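Local coordinates for PKS_KS domain-containing protein (Photorhabdus luminescens subsp. laumondii, PDB 6SMO), which probably acts as a beta-ketoacyl-[acyl-carrier-protein] synthase, joining acyl units by condensation, and holds a polyketone chain in its pocket, at residues B[220-224]-B[225-229]; B[368-371]-B[372-375]; B[380-383]-B[384-388]. One frame throughout, in Å; residues are numbered along the deposited sequence.

Contact 1 (B[220-224]-B[225-229]). With LKZ (3,5,7,9,11-pentakis(oxidanylidene)dodecanal), chain H.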
ATOM      1  N   ALA B 220     -10.528  -7.944  -3.702  1.00 37.57           N
ATOM      2  CA  ALA B 220     -11.144  -9.276  -3.920  1.00 37.88           C
ATOM      3  C   ALA B 220     -10.357 -10.330  -3.140  1.00 38.17           C
ATOM      4  O   ALA B 220      -9.725 -11.176  -3.761  1.00 38.39           O
ATOM      5  CB  ALA B 220     -11.193  -9.596  -5.383  1.00 37.83           C
ATOM      6  N   PRO B 221     -10.432 -10.359  -1.799  1.00 38.62           N
ATOM      7  CA  PRO B 221      -9.622 -11.246  -0.977  1.00 38.98           C
ATOM      8  C   PRO B 221     -10.286 -12.525  -0.474  1.00 39.50           C
ATOM      9  O   PRO B 221      -9.848 -13.042   0.490  1.00 39.56           O
ATOM     10  CB  PRO B 221      -9.393 -10.321   0.213  1.00 38.93           C
ATOM     11  CG  PRO B 221     -10.714  -9.660   0.404  1.00 38.77           C
ATOM     12  CD  PRO B 221     -11.281  -9.516  -0.985  1.00 38.74           C
ATOM     13  N   LEU B 222     -11.398 -12.914  -1.083  1.00 39.92           N
ATOM     14  CA  LEU B 222     -12.095 -14.139  -0.662  1.00 40.44           C
ATOM     15  C   LEU B 222     -11.536 -15.326  -1.426  1.00 40.82           C
ATOM     16  O   LEU B 222     -12.268 -15.955  -2.150  1.00 40.98           O
ATOM     17  CB  LEU B 222     -13.584 -13.943  -0.898  1.00 40.65           C
ATOM     18  CG  LEU B 222     -14.175 -12.765  -0.140  1.00 40.67           C
ATOM     19  CD1 LEU B 222     -15.684 -12.826  -0.153  1.00 41.09           C
ATOM     20  CD2 LEU B 222     -13.651 -12.729   1.275  1.00 40.38           C
ATOM     21  N   CYS B 223     -10.256 -15.584  -1.223  1.00 41.33           N
ATOM     22  CA  CYS B 223      -9.510 -16.725  -1.778  1.00 42.24           C
ATOM     23  C   CYS B 223      -8.832 -17.420  -0.605  1.00 42.02           C
ATOM     24  O   CYS B 223      -8.637 -16.803   0.423  1.00 41.39           O
ATOM     25  CB  CYS B 223      -8.495 -16.299  -2.825  1.00 43.20           C
ATOM     26  SG  CYS B 223      -7.362 -14.987  -2.317  1.00 44.82           S
ATOM     27  N   PRO B 224      -8.472 -18.701  -0.719  1.00 42.39           N
ATOM     28  CA  PRO B 224      -7.893 -19.432   0.412  1.00 42.55           C
ATOM     29  C   PRO B 224      -6.617 -18.812   1.007  1.00 42.35           C
ATOM     30  O   PRO B 224      -6.484 -18.819   2.219  1.00 41.73           O
ATOM     31  CB  PRO B 224      -7.563 -20.811  -0.181  1.00 42.88           C
ATOM     32  CG  PRO B 224      -8.505 -20.952  -1.356  1.00 42.99           C
ATOM     33  CD  PRO B 224      -8.644 -19.550  -1.907  1.00 42.58           C
ATOM     34  N   LEU B 225      -5.718 -18.312   0.151  1.00 42.73           N
ATOM     35  CA  LEU B 225      -4.422 -17.693   0.551  1.00 43.23           C
ATOM     36  C   LEU B 225      -4.700 -16.487   1.460  1.00 43.00           C
ATOM     37  O   LEU B 225      -4.161 -16.468   2.585  1.00 43.30           O
ATOM     38  CB  LEU B 225      -3.632 -17.326  -0.716  1.00 43.82           C
ATOM     39  CG  LEU B 225      -2.735 -16.087  -0.674  1.00 43.61           C
ATOM     40  CD1 LEU B 225      -1.711 -16.153   0.450  1.00 43.86           C
ATOM     41  CD2 LEU B 225      -2.026 -15.909  -2.008  1.00 43.83           C
ATOM     42  N   SER B 226      -5.537 -15.548   1.008  1.00 42.77           N
ATOM     43  CA  SER B 226      -5.891 -14.296   1.731  1.00 42.33           C
ATOM     44  C   SER B 226      -6.603 -14.624   3.050  1.00 42.06           C
ATOM     45  O   SER B 226      -6.185 -14.079   4.087  1.00 41.52           O
ATOM     46  CB  SER B 226      -6.723 -13.386   0.865  1.00 42.50           C
ATOM     47  OG  SER B 226      -7.120 -12.224   1.580  1.00 42.63           O
ATOM     48  N   ILE B 227      -7.630 -15.478   3.010  1.00 42.06           N
ATOM     49  CA  ILE B 227      -8.447 -15.863   4.204  1.00 42.83           C
ATOM     50  C   ILE B 227      -7.563 -16.670   5.166  1.00 42.99           C
ATOM     51  O   ILE B 227      -7.628 -16.404   6.381  1.00 43.18           O
ATOM     52  CB  ILE B 227      -9.722 -16.631   3.792  1.00 43.22           C
ATOM     53  CG1 ILE B 227     -10.638 -15.766   2.919  1.00 42.91           C
ATOM     54  CG2 ILE B 227     -10.451 -17.169   5.019  1.00 43.64           C
ATOM     55  CD1 ILE B 227     -11.938 -16.426   2.516  1.00 42.96           C
ATOM     56  N   GLY B 228      -6.771 -17.608   4.636  1.00 43.62           N
ATOM     57  CA  GLY B 228      -5.846 -18.461   5.406  1.00 44.21           C
ATOM     58  C   GLY B 228      -4.752 -17.656   6.091  1.00 43.68           C
ATOM     59  O   GLY B 228      -4.358 -18.036   7.212  1.00 43.99           O
ATOM     60  N   SER B 229      -4.269 -16.590   5.443  1.00 43.16           N
ATOM     61  CA  SER B 229      -3.204 -15.688   5.957  1.00 43.16           C
ATOM     62  C   SER B 229      -3.669 -15.016   7.255  1.00 43.24           C
ATOM     63  O   SER B 229      -2.900 -15.034   8.236  1.00 43.18           O
ATOM     64  CB  SER B 229      -2.807 -14.664   4.925  1.00 43.41           C
ATOM     65  OG  SER B 229      -3.886 -13.788   4.638  1.00 43.69           O
TER
HETATM   66  C4  LKZ H 501      -2.428 -11.452   2.965  1.00 56.67           C
HETATM   67  C5  LKZ H 501      -1.656 -10.179   2.729  1.00 55.90           C
HETATM   68  C6  LKZ H 501      -2.454  -8.944   2.298  1.00 54.13           C
HETATM   69  C7  LKZ H 501      -2.452  -7.944   3.434  1.00 53.98           C
HETATM   70  C8  LKZ H 501      -3.108  -6.571   3.240  1.00 53.57           C
HETATM   71  C10 LKZ H 501      -5.399  -4.563   7.488  1.00 50.39           C
HETATM   72  C22 LKZ H 501      -2.293 -12.314   1.724  1.00 57.45           C
HETATM   73  C11 LKZ H 501      -6.651  -4.519   6.649  1.00 49.00           C
HETATM   74  O19 LKZ H 501      -7.620  -5.218   6.884  1.00 50.76           O
HETATM   75  C3  LKZ H 501      -4.286  -4.654   6.463  1.00 51.25           C
HETATM   76  O23 LKZ H 501      -3.365  -3.856   6.478  1.00 51.50           O
HETATM   77  C2  LKZ H 501      -4.443  -5.693   5.344  1.00 52.69           C
HETATM   78  C9  LKZ H 501      -3.115  -5.885   4.609  1.00 53.28           C
HETATM   79  O20 LKZ H 501      -2.061  -5.579   5.130  1.00 54.56           O
HETATM   80  O21 LKZ H 501      -1.979  -8.256   4.504  1.00 53.48           O
HETATM   81  O22 LKZ H 501      -0.442 -10.167   2.855  1.00 56.92           O
HETATM   82  O24 LKZ H 501      -1.453 -13.196   1.630  1.00 58.84           O
HETATM   83  C23 LKZ H 501      -3.271 -12.015   0.605  1.00 57.56           C
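S226 and I227 reach back from the first turn of helix 224-233 to the loop at P221-C223. S226 extends toward P221, its OG lying anti to the backbone N (chi1 177°), and this brings the hydroxyl 3.0 Å from P221 O in a weak hydrogen bond, with P221 CB alongside. A small serine suits this place, since its CB must also pack at 3.6 Å against C223 SG. I227 lies beside it: CG1 passes close to C223 O, and CD1 lies against the backbone of L222, 3.9 Å from its CA. The branched chain thus lies against the inverse gamma turn centred on L222 and also touches W63 and Y61.

C223 is the N-cap residue. Its carbonyl takes the I227 N-H at 3.1 Å (C223 O to I227 N), a nearly straight bond of 171°. P224 suits the next position because a first-turn residue needs no N-H inside the helix; its own carbonyl receives G228 N. L225 and S229 face elsewhere, toward the bound polyketone: L225 CD1 approaches O24 of LKZ and S229 OG approaches its C4.

The chemistry is therefore divided: the first helical backbone bonds and one weak hydroxyl bond join loop and helix, while L225 and the S229 hydroxyl meet the ligand, and L225 also packs on V114 of the partner chain, Ketoacyl_synth_N domain-containing protein.

Contact 2 (B[368-371]-B[372-375]). With LKZ (3,5,7,9,11-pentakis(oxidanylidene)dodecanal), chain H.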
ATOM      1  N   GLY B 368     -18.791  -6.350   6.518  1.00 32.34           N
ATOM      2  CA  GLY B 368     -17.534  -7.050   6.843  1.00 32.11           C
ATOM      3  C   GLY B 368     -16.342  -6.198   6.445  1.00 32.07           C
ATOM      4  O   GLY B 368     -16.551  -5.000   6.166  1.00 31.83           O
ATOM      5  N   HIS B 369     -15.152  -6.800   6.408  1.00 32.05           N
ATOM      6  CA  HIS B 369     -13.889  -6.067   6.137  1.00 31.85           C
ATOM      7  C   HIS B 369     -13.343  -6.391   4.743  1.00 31.85           C
ATOM      8  O   HIS B 369     -12.905  -7.513   4.528  1.00 32.00           O
ATOM      9  CB  HIS B 369     -12.884  -6.347   7.263  1.00 31.57           C
ATOM     10  CG  HIS B 369     -11.787  -5.342   7.374  1.00 31.17           C
ATOM     11  ND1 HIS B 369     -11.581  -4.374   6.434  1.00 30.75           N
ATOM     12  CD2 HIS B 369     -10.820  -5.176   8.292  1.00 30.96           C
ATOM     13  CE1 HIS B 369     -10.546  -3.647   6.770  1.00 30.68           C
ATOM     14  NE2 HIS B 369     -10.071  -4.113   7.903  1.00 30.84           N
ATOM     15  N   ALA B 370     -13.314  -5.386   3.871  1.00 31.88           N
ATOM     16  CA  ALA B 370     -12.835  -5.500   2.476  1.00 31.80           C
ATOM     17  C   ALA B 370     -11.439  -4.885   2.356  1.00 31.54           C
ATOM     18  O   ALA B 370     -11.068  -4.519   1.252  1.00 31.41           O
ATOM     19  CB  ALA B 370     -13.817  -4.855   1.535  1.00 31.86           C
ATOM     20  N   LEU B 371     -10.745  -4.742   3.483  1.00 31.24           N
ATOM     21  CA  LEU B 371      -9.363  -4.202   3.557  1.00 31.10           C
ATOM     22  C   LEU B 371      -9.339  -2.778   3.006  1.00 31.06           C
ATOM     23  O   LEU B 371      -9.988  -1.922   3.599  1.00 31.53           O
ATOM     24  CB  LEU B 371      -8.361  -5.124   2.855  1.00 31.21           C
ATOM     25  CG  LEU B 371      -8.594  -6.626   3.012  1.00 31.38           C
ATOM     26  CD1 LEU B 371      -7.461  -7.412   2.387  1.00 31.42           C
ATOM     27  CD2 LEU B 371      -8.763  -7.017   4.467  1.00 31.34           C
ATOM     28  N   ALA B 372      -8.568  -2.544   1.945  1.00 30.82           N
ATOM     29  CA  ALA B 372      -8.460  -1.215   1.305  1.00 30.68           C
ATOM     30  C   ALA B 372      -9.832  -0.779   0.787  1.00 30.64           C
ATOM     31  O   ALA B 372     -10.193   0.383   0.988  1.00 31.18           O
ATOM     32  CB  ALA B 372      -7.477  -1.294   0.172  1.00 30.47           C
ATOM     33  N   ALA B 373     -10.597  -1.712   0.218  1.00 30.56           N
ATOM     34  CA  ALA B 373     -11.932  -1.418  -0.346  1.00 30.68           C
ATOM     35  C   ALA B 373     -12.904  -0.891   0.720  1.00 30.71           C
ATOM     36  O   ALA B 373     -13.760  -0.089   0.359  1.00 30.92           O
ATOM     37  CB  ALA B 373     -12.466  -2.617  -1.081  1.00 30.76           C
ATOM     38  N   ALA B 374     -12.784  -1.344   1.970  1.00 30.66           N
ATOM     39  CA  ALA B 374     -13.665  -0.932   3.086  1.00 30.58           C
ATOM     40  C   ALA B 374     -13.600   0.582   3.294  1.00 30.36           C
ATOM     41  O   ALA B 374     -14.639   1.156   3.571  1.00 30.57           O
ATOM     42  CB  ALA B 374     -13.259  -1.651   4.343  1.00 30.69           C
ATOM     43  N   ASN B 375     -12.424   1.192   3.168  1.00 30.07           N
ATOM     44  CA  ASN B 375     -12.298   2.663   3.339  1.00 29.81           C
ATOM     45  C   ASN B 375     -13.156   3.396   2.309  1.00 29.60           C
ATOM     46  O   ASN B 375     -13.859   4.313   2.700  1.00 29.23           O
ATOM     47  CB  ASN B 375     -10.861   3.135   3.145  1.00 30.15           C
ATOM     48  CG  ASN B 375      -9.894   2.454   4.077  1.00 30.53           C
ATOM     49  OD1 ASN B 375     -10.257   2.094   5.188  1.00 30.98           O
ATOM     50  ND2 ASN B 375      -8.663   2.286   3.637  1.00 30.72           N
TER
HETATM   51  C4  LKZ H 501      -2.428 -11.452   2.965  1.00 56.67           C
HETATM   52  C5  LKZ H 501      -1.656 -10.179   2.729  1.00 55.90           C
HETATM   53  C6  LKZ H 501      -2.454  -8.944   2.298  1.00 54.13           C
HETATM   54  C7  LKZ H 501      -2.452  -7.944   3.434  1.00 53.98           C
HETATM   55  C8  LKZ H 501      -3.108  -6.571   3.240  1.00 53.57           C
HETATM   56  C10 LKZ H 501      -5.399  -4.563   7.488  1.00 50.39           C
HETATM   57  C22 LKZ H 501      -2.293 -12.314   1.724  1.00 57.45           C
HETATM   58  C11 LKZ H 501      -6.651  -4.519   6.649  1.00 49.00           C
HETATM   59  O19 LKZ H 501      -7.620  -5.218   6.884  1.00 50.76           O
HETATM   60  C3  LKZ H 501      -4.286  -4.654   6.463  1.00 51.25           C
HETATM   61  O23 LKZ H 501      -3.365  -3.856   6.478  1.00 51.50           O
HETATM   62  C2  LKZ H 501      -4.443  -5.693   5.344  1.00 52.69           C
HETATM   63  C9  LKZ H 501      -3.115  -5.885   4.609  1.00 53.28           C
HETATM   64  O20 LKZ H 501      -2.061  -5.579   5.130  1.00 54.56           O
HETATM   65  O21 LKZ H 501      -1.979  -8.256   4.504  1.00 53.48           O
HETATM   66  O22 LKZ H 501      -0.442 -10.167   2.855  1.00 56.92           O
HETATM   67  O24 LKZ H 501      -1.453 -13.196   1.630  1.00 58.84           O
HETATM   68  C23 LKZ H 501      -3.271 -12.015   0.605  1.00 57.56           C
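The turn that opens helix 372-388, where H369 and A370 meet A373 and A374, belongs to the ketosynthase ligand pocket, and H369 and L371 both line it. The H369 ring stands between ligand and helix. With CG anti to the backbone N (chi1 -160°), it puts NE2 2.9 Å from O19 of the polyketone LKZ and turns ND1 to the A374 methyl, 3.8 Å from CB. Both partners approach the ring obliquely. F258 sets its ring edge-to-face with the imidazole, H332 meets it as well, and the H369 backbone is bonded to V259 and A261, all of which would help to hold the ring in place. L371 adds the apolar part of the wall: its CD2 lies 3.2 Å from O19, and the side chain also rests on C191 and A130.

Behind this surface the packing is of methyl against methyl. A370 CB sits 3.7 Å from A373 CB and 4.3 Å from A374 CB, so the loop lies close on the first turn; small residues suit both sides. Two weak backbone bonds tie the same turn, A373 N to A370 O at 3.0 Å and A374 N to L371 O at 3.3 Å, the first bent to 128°. G368, with its positive phi, suits the end of helix 364-367, since that backbone conformation favours glycine. N375, farther along, sends its amide to C191 O through ND2 and to S425 OG through OD1.

A histidine-bearing loop running straight into a buried helix, near C191 and H332, is consistent with the pocket of the thiolase-like beta-ketoacyl synthases.

Contact 3 (B[380-383]-B[384-388]); sequences VALC and LEIEK
V380 and L384, and likewise L382 and I386, are neighbours one turn apart on helix 372-388, and four successive backbone bonds join these two turns. L384 N reaches V380 O, E385 N reaches A381 O at 2.9 Å, I386 N reaches L382 O, and E387 N reaches C383 O at 3.1 Å. All four acceptors are thus engaged by the residue four places on, and K388 N continues the series to L384 O.

The side chains divide by chemistry. V380 and L384 run alongside each other in a common direction, CG1 of V380 4.2 Å from CD1 of L384. The chains of L382 and I386 pass at an angle and meet through their CD1 methyls at 3.9 Å. L382 is put there by a CG anti to the backbone N (chi1 173°), whereas I386 has CG1 beside its own N. Valine, leucine and isoleucine suit these buried faces, since their side chains have no polar atom to satisfy.

E385 does have polar atoms, and its carboxylate is provided for. Extended beyond CG, it runs along A381 O and L382 to leave OE2 hydrogen-bonded to H392 N and N361 ND2, while OE1 makes a weak bond with Y328 OH. Several donors around a buried glutamate would be expected to favour its negative charge. E387, partly exposed, sends OE1 weakly to H281 NE2, and the exposed K388 makes a cation-pi contact with W48.

The helix lies against strands 29-37 and 431-438, with C383 on V31 and L34 and I386 and L382 on M437, while helix 44-53 covers A381 and L384 through F47.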
ATOM      1  N   VAL B 380     -18.072   6.152   0.444  1.00 30.31           N
ATOM      2  CA  VAL B 380     -19.299   6.264  -0.405  1.00 30.24           C
ATOM      3  C   VAL B 380     -20.514   6.396   0.522  1.00 30.47           C
ATOM      4  O   VAL B 380     -21.348   7.289   0.276  1.00 30.74           O
ATOM      5  CB  VAL B 380     -19.446   5.070  -1.372  1.00 29.92           C
ATOM      6  CG1 VAL B 380     -20.836   5.000  -1.990  1.00 29.90           C
ATOM      7  CG2 VAL B 380     -18.386   5.095  -2.463  1.00 29.89           C
ATOM      8  N   ALA B 381     -20.600   5.535   1.542  1.00 30.73           N
ATOM      9  CA  ALA B 381     -21.674   5.518   2.564  1.00 31.32           C
ATOM     10  C   ALA B 381     -21.694   6.849   3.323  1.00 31.56           C
ATOM     11  O   ALA B 381     -22.797   7.368   3.580  1.00 32.01           O
ATOM     12  CB  ALA B 381     -21.473   4.355   3.505  1.00 31.22           C
ATOM     13  N   LEU B 382     -20.512   7.372   3.665  1.00 31.61           N
ATOM     14  CA  LEU B 382     -20.324   8.654   4.398  1.00 31.57           C
ATOM     15  C   LEU B 382     -20.911   9.812   3.582  1.00 31.77           C
ATOM     16  O   LEU B 382     -21.585  10.674   4.181  1.00 31.62           O
ATOM     17  CB  LEU B 382     -18.829   8.860   4.666  1.00 31.84           C
ATOM     18  CG  LEU B 382     -18.433  10.211   5.262  1.00 32.11           C
ATOM     19  CD1 LEU B 382     -19.233  10.520   6.516  1.00 32.26           C
ATOM     20  CD2 LEU B 382     -16.945  10.245   5.570  1.00 32.46           C
ATOM     21  N   CYS B 383     -20.656   9.834   2.270  1.00 31.80           N
ATOM     22  CA  CYS B 383     -21.141  10.878   1.326  1.00 32.12           C
ATOM     23  C   CYS B 383     -22.673  10.845   1.256  1.00 32.16           C
ATOM     24  O   CYS B 383     -23.281  11.932   1.256  1.00 32.74           O
ATOM     25  CB  CYS B 383     -20.529  10.699  -0.058  1.00 32.23           C
ATOM     26  SG  CYS B 383     -18.744  11.016  -0.092  1.00 32.46           S
ATOM     27  N   LEU B 384     -23.266   9.645   1.216  1.00 31.77           N
ATOM     28  CA  LEU B 384     -24.740   9.429   1.189  1.00 31.84           C
ATOM     29  C   LEU B 384     -25.357   9.862   2.525  1.00 32.27           C
ATOM     30  O   LEU B 384     -26.471  10.425   2.500  1.00 32.47           O
ATOM     31  CB  LEU B 384     -25.030   7.952   0.901  1.00 31.70           C
ATOM     32  CG  LEU B 384     -24.689   7.476  -0.511  1.00 31.48           C
ATOM     33  CD1 LEU B 384     -24.630   5.958  -0.575  1.00 31.47           C
ATOM     34  CD2 LEU B 384     -25.687   8.017  -1.523  1.00 31.50           C
ATOM     35  N   GLU B 385     -24.664   9.603   3.641  1.00 32.33           N
ATOM     36  CA  GLU B 385     -25.119   9.946   5.018  1.00 32.58           C
ATOM     37  C   GLU B 385     -25.251  11.469   5.159  1.00 32.83           C
ATOM     38  O   GLU B 385     -26.282  11.918   5.697  1.00 32.93           O
ATOM     39  CB  GLU B 385     -24.153   9.391   6.067  1.00 32.27           C
ATOM     40  CG  GLU B 385     -24.388   7.930   6.400  1.00 32.36           C
ATOM     41  CD  GLU B 385     -23.391   7.350   7.387  1.00 32.43           C
ATOM     42  OE1 GLU B 385     -22.180   7.402   7.098  1.00 32.57           O
ATOM     43  OE2 GLU B 385     -23.822   6.859   8.448  1.00 33.00           O
ATOM     44  N   ILE B 386     -24.246  12.222   4.699  1.00 33.11           N
ATOM     45  CA  ILE B 386     -24.203  13.715   4.773  1.00 33.93           C
ATOM     46  C   ILE B 386     -25.295  14.291   3.862  1.00 35.53           C
ATOM     47  O   ILE B 386     -25.985  15.236   4.298  1.00 36.23           O
ATOM     48  CB  ILE B 386     -22.800  14.249   4.413  1.00 33.47           C
ATOM     49  CG1 ILE B 386     -21.769  13.867   5.481  1.00 33.12           C
ATOM     50  CG2 ILE B 386     -22.830  15.753   4.175  1.00 33.53           C
ATOM     51  CD1 ILE B 386     -20.332  14.006   5.035  1.00 33.12           C
ATOM     52  N   GLU B 387     -25.433  13.745   2.650  1.00 36.43           N
ATOM     53  CA  GLU B 387     -26.449  14.157   1.641  1.00 37.61           C
ATOM     54  C   GLU B 387     -27.856  14.031   2.234  1.00 37.78           C
ATOM     55  O   GLU B 387     -28.610  15.024   2.179  1.00 38.70           O
ATOM     56  CB  GLU B 387     -26.338  13.309   0.371  1.00 38.13           C
ATOM     57  CG  GLU B 387     -25.983  14.112  -0.866  1.00 39.12           C
ATOM     58  CD  GLU B 387     -27.174  14.715  -1.589  1.00 40.48           C
ATOM     59  OE1 GLU B 387     -27.185  15.949  -1.779  1.00 41.71           O
ATOM     60  OE2 GLU B 387     -28.084  13.950  -1.965  1.00 40.79           O
ATOM     61  N   LYS B 388     -28.182  12.857   2.782  1.00 37.59           N
ATOM     62  CA  LYS B 388     -29.556  12.481   3.218  1.00 37.72           C
ATOM     63  C   LYS B 388     -29.759  12.801   4.705  1.00 37.34           C
ATOM     64  O   LYS B 388     -30.863  12.519   5.213  1.00 36.98           O
ATOM     65  CB  LYS B 388     -29.803  11.002   2.901  1.00 37.74           C
ATOM     66  CG  LYS B 388     -29.913  10.682   1.415  1.00 38.09           C
ATOM     67  CD  LYS B 388     -29.731   9.217   1.085  1.00 38.09           C
ATOM     68  CE  LYS B 388     -29.779   8.934  -0.403  1.00 38.48           C
ATOM     69  NZ  LYS B 388     -31.170   8.910  -0.915  1.00 38.66           N
TER

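How the contacts relate
Contacts 2 and 3 share helix 372-388, contact 2 at its start and contact 3 near its end, with centres about 17 Å apart. Contact 1 belongs to another helix, 224-233, yet it touches contact 2, P221 CB lying 4.1 Å from L371 CD1, and both face the same polyketone. All three are largely buried, but contact 2 lies closest to the middle of the chain, and contact 3 ends at an exposed lysine. Their chemistry follows: contact 1 joins a helix start to ligand and a partner chain, contact 2 offers an imidazole and a leucine to the pocket, and contact 3, away from the ligand, is regular helix packed on the sheet.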